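Local coordinates for protein DnaJ homolog subfamily C member 10 (Mus musculus, PDB 3APQ) that reduces disulfide bonds in the endoplasmic reticulum, helping proteins to fold correctly and misfolded ones to be degraded, at residues 115-124 with 147-158. Residues are numbered along the deposited sequence; the frame is centred on the assembly and turned at random. Where two conformers were deposited one is given.
Sequences ELWFVNFYSP and LRIGAVNCGDDR
The beta-alpha-beta crossover at the heart of a thioredoxin fold is well illustrated by strands 117-122 and 148-153 of the first thioredoxin domain of ERdj5, which run parallel in the central sheet and are linked through helix 127-142. Seven backbone hydrogen bonds join them, from Arg148 N to Leu116 O at one end to Cys154 N and Tyr122 O at the other.

At the first end, Arg148 lies alongside Trp117. Its CB sits over the indole face, 3.3 Å from the centroid of the six-membered ring, a CH-pi contact; bends at chi2 (-74°) and chi3 (-50°) then fold the chain back, bringing a guanidinium face over Trp117 CZ2. Arg148 NH1 also reaches Glu115 OE2 on its syn side at 3.1 Å, a salt bridge. Gly150 meets the indole edge, where a side chain would be tight. Were Trp117 replaced by alanine, the arginine chain would probably lose the surface it folds against, its guanidinium freer to turn from Glu115.

On the same face, Val119 CG1 touches Val152 CG2 (3.7 Å) and sits over the rim of one face of the Phe121 ring, while Phe121 CD1 packs on Val152 CB. Tyr122 lies on the other face: with CG between backbone N and carbonyl carbon (chi1 67°), its ring swings across the neighbouring strand, one face over Asn153 CA and its edge at Ala151 CB (3.7 Å from CE2). Past the strands, a water bridges Pro124 O and Arg158 NH2; in one of two conformers, Ser123 OG joins that water and takes a bond from Arg158 NH1 (3.2 Å).

Cys154 is tied by a disulfide to Cys161 in helix 158-163. Strands 100-101 and 171-175 flank the pair, and Trp136 of helix 127-142 packs against Phe118, Asn120 and Ile149.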
# COMPACT_ATOMS: atom_id res chain seq x y z
N GLU A 115 15.92 5.10 11.62
CA GLU A 115 14.86 6.09 11.89
C GLU A 115 13.74 5.40 12.62
O GLU A 115 13.54 4.20 12.46
CB GLU A 115 14.35 6.60 10.56
CG GLU A 115 15.24 7.61 9.91
CD GLU A 115 14.60 8.17 8.62
OE1 GLU A 115 14.99 7.75 7.51
OE2 GLU A 115 13.70 9.02 8.69
N LEU A 116 12.99 6.15 13.42
CA LEU A 116 11.88 5.57 14.17
C LEU A 116 10.63 5.50 13.23
O LEU A 116 10.22 6.53 12.70
CB LEU A 116 11.57 6.42 15.39
CG LEU A 116 10.32 6.04 16.20
CD1 LEU A 116 10.55 4.65 16.78
CD2 LEU A 116 10.00 6.99 17.32
N TRP A 117 10.09 4.31 13.01
CA TRP A 117 8.93 4.13 12.12
C TRP A 117 7.77 3.52 12.88
O TRP A 117 7.94 2.50 13.60
CB TRP A 117 9.29 3.17 11.00
CG TRP A 117 10.00 3.81 9.86
CD1 TRP A 117 11.36 3.98 9.70
CD2 TRP A 117 9.39 4.34 8.67
NE1 TRP A 117 11.62 4.58 8.47
CE2 TRP A 117 10.43 4.83 7.83
CE3 TRP A 117 8.06 4.47 8.24
CZ2 TRP A 117 10.19 5.42 6.57
CZ3 TRP A 117 7.82 5.06 6.98
CH2 TRP A 117 8.89 5.54 6.18
N PHE A 118 6.56 4.04 12.68
CA PHE A 118 5.38 3.46 13.27
C PHE A 118 4.50 3.09 12.09
O PHE A 118 4.11 3.97 11.29
CB PHE A 118 4.74 4.55 14.12
CG PHE A 118 3.58 4.09 14.99
CD1 PHE A 118 2.81 5.05 15.61
CD2 PHE A 118 3.32 2.72 15.27
CE1 PHE A 118 1.75 4.68 16.48
CE2 PHE A 118 2.28 2.34 16.11
CZ PHE A 118 1.48 3.32 16.72
N VAL A 119 4.28 1.78 11.94
CA VAL A 119 3.68 1.21 10.75
C VAL A 119 2.34 0.48 11.05
O VAL A 119 2.23 -0.31 12.00
CB VAL A 119 4.66 0.21 10.09
CG1 VAL A 119 4.03 -0.47 8.82
CG2 VAL A 119 5.96 0.95 9.75
N ASN A 120 1.35 0.80 10.22
CA ASN A 120 0.03 0.20 10.27
C ASN A 120 -0.00 -0.88 9.21
O ASN A 120 0.04 -0.56 8.00
CB ASN A 120 -1.01 1.28 9.94
CG ASN A 120 -2.41 0.74 9.79
OD1 ASN A 120 -2.66 -0.45 9.99
ND2 ASN A 120 -3.35 1.63 9.50
N PHE A 121 -0.06 -2.13 9.67
CA PHE A 121 -0.20 -3.32 8.81
C PHE A 121 -1.69 -3.59 8.67
O PHE A 121 -2.38 -3.91 9.66
CB PHE A 121 0.47 -4.57 9.40
CG PHE A 121 1.98 -4.49 9.42
CD1 PHE A 121 2.72 -5.07 8.41
CD2 PHE A 121 2.63 -3.89 10.49
CE1 PHE A 121 4.12 -5.00 8.44
CE2 PHE A 121 4.03 -3.79 10.51
CZ PHE A 121 4.76 -4.36 9.49
N TYR A 122 -2.20 -3.43 7.47
CA TYR A 122 -3.65 -3.57 7.23
C TYR A 122 -3.91 -4.58 6.11
O TYR A 122 -2.98 -5.10 5.49
CB TYR A 122 -4.25 -2.16 6.95
CG TYR A 122 -3.77 -1.52 5.66
CD1 TYR A 122 -4.50 -1.70 4.50
CD2 TYR A 122 -2.59 -0.76 5.57
CE1 TYR A 122 -4.11 -1.19 3.28
CE2 TYR A 122 -2.17 -0.21 4.27
CZ TYR A 122 -2.97 -0.43 3.17
OH TYR A 122 -2.72 0.06 1.87
N SER A 123 -5.18 -4.90 5.84
CA SER A 123 -5.51 -5.83 4.79
C SER A 123 -6.79 -5.32 4.12
O SER A 123 -7.61 -4.69 4.80
CB SER A 123 -5.67 -7.24 5.36
OG SER A 123 -6.11 -8.16 4.38
N PRO A 124 -6.95 -5.57 2.80
CA PRO A 124 -8.18 -5.16 2.14
C PRO A 124 -9.39 -5.93 2.76
O PRO A 124 -9.22 -7.03 3.29
CB PRO A 124 -7.95 -5.58 0.66
CG PRO A 124 -6.86 -6.61 0.70
CD PRO A 124 -5.96 -6.09 1.83
N LEU A 147 8.46 11.60 13.72
CA LEU A 147 8.88 10.25 13.42
C LEU A 147 8.25 9.88 12.08
O LEU A 147 7.45 10.65 11.50
CB LEU A 147 8.44 9.25 14.53
CG LEU A 147 6.95 8.93 14.61
CD1 LEU A 147 6.76 7.57 15.41
CD2 LEU A 147 6.10 10.10 15.19
N ARG A 148 8.63 8.71 11.56
CA ARG A 148 8.11 8.30 10.26
C ARG A 148 6.89 7.42 10.44
O ARG A 148 6.89 6.45 11.23
CB ARG A 148 9.17 7.51 9.47
CG ARG A 148 10.53 8.15 9.45
CD ARG A 148 10.61 9.36 8.56
NE ARG A 148 10.12 9.29 7.18
CZ ARG A 148 10.79 8.93 6.09
NH1 ARG A 148 12.05 8.55 6.11
NH2 ARG A 148 10.18 9.02 4.89
N ILE A 149 5.87 7.71 9.64
CA ILE A 149 4.62 7.00 9.75
C ILE A 149 4.43 6.22 8.45
O ILE A 149 4.48 6.78 7.33
CB ILE A 149 3.39 7.95 9.99
CG1 ILE A 149 3.58 8.86 11.23
CG2 ILE A 149 2.05 7.15 9.90
CD1 ILE A 149 3.92 8.14 12.52
N GLY A 150 4.21 4.91 8.62
CA GLY A 150 4.10 3.96 7.48
C GLY A 150 2.80 3.17 7.46
O GLY A 150 2.03 3.16 8.44
N ALA A 151 2.56 2.51 6.34
CA ALA A 151 1.43 1.61 6.19
C ALA A 151 1.92 0.48 5.32
O ALA A 151 2.71 0.71 4.39
CB ALA A 151 0.25 2.36 5.51
N VAL A 152 1.49 -0.74 5.63
CA VAL A 152 1.81 -1.91 4.79
C VAL A 152 0.50 -2.62 4.41
O VAL A 152 -0.29 -2.99 5.28
CB VAL A 152 2.76 -2.89 5.47
CG1 VAL A 152 2.79 -4.22 4.69
CG2 VAL A 152 4.19 -2.35 5.58
N ASN A 153 0.28 -2.80 3.11
CA ASN A 153 -0.88 -3.52 2.63
C ASN A 153 -0.51 -4.99 2.57
O ASN A 153 0.14 -5.48 1.60
CB ASN A 153 -1.28 -3.00 1.24
CG ASN A 153 -2.48 -3.75 0.66
OD1 ASN A 153 -3.05 -4.64 1.29
ND2 ASN A 153 -2.86 -3.39 -0.58
N CYS A 154 -0.94 -5.71 3.59
CA CYS A 154 -0.75 -7.16 3.63
C CYS A 154 -1.47 -7.91 2.53
O CYS A 154 -1.06 -9.03 2.23
CB CYS A 154 -1.12 -7.76 4.98
SG CYS A 154 -0.17 -7.02 6.30
N GLY A 155 -2.49 -7.32 1.91
CA GLY A 155 -3.09 -7.97 0.72
C GLY A 155 -2.13 -8.12 -0.41
O GLY A 155 -2.15 -9.13 -1.15
N ASP A 156 -1.25 -7.15 -0.57
CA ASP A 156 -0.23 -7.21 -1.61
C ASP A 156 1.04 -8.00 -1.27
O ASP A 156 1.79 -8.36 -2.18
CB ASP A 156 0.11 -5.80 -2.06
CG ASP A 156 -0.92 -5.23 -3.06
OD1 ASP A 156 -1.86 -5.93 -3.50
OD2 ASP A 156 -0.76 -4.05 -3.40
N ASP A 157 1.32 -8.26 0.02
CA ASP A 157 2.47 -9.10 0.40
C ASP A 157 2.25 -9.86 1.70
O ASP A 157 2.66 -9.42 2.78
CB ASP A 157 3.71 -8.24 0.53
CG ASP A 157 5.01 -9.06 0.54
OD1 ASP A 157 4.99 -10.27 0.86
OD2 ASP A 157 6.06 -8.47 0.29
N ARG A 158 1.62 -11.02 1.59
CA ARG A 158 1.19 -11.76 2.77
C ARG A 158 2.37 -12.24 3.55
O ARG A 158 2.34 -12.28 4.78
CB ARG A 158 0.32 -12.96 2.37
CG ARG A 158 -0.99 -12.50 1.73
CD ARG A 158 -1.95 -11.95 2.73
NE ARG A 158 -3.19 -11.49 2.10
CZ ARG A 158 -4.14 -10.80 2.72
NH1 ARG A 158 -4.00 -10.48 4.00
NH2 ARG A 158 -5.23 -10.41 2.07
O HOH W 1 -8.09 -9.95 3.27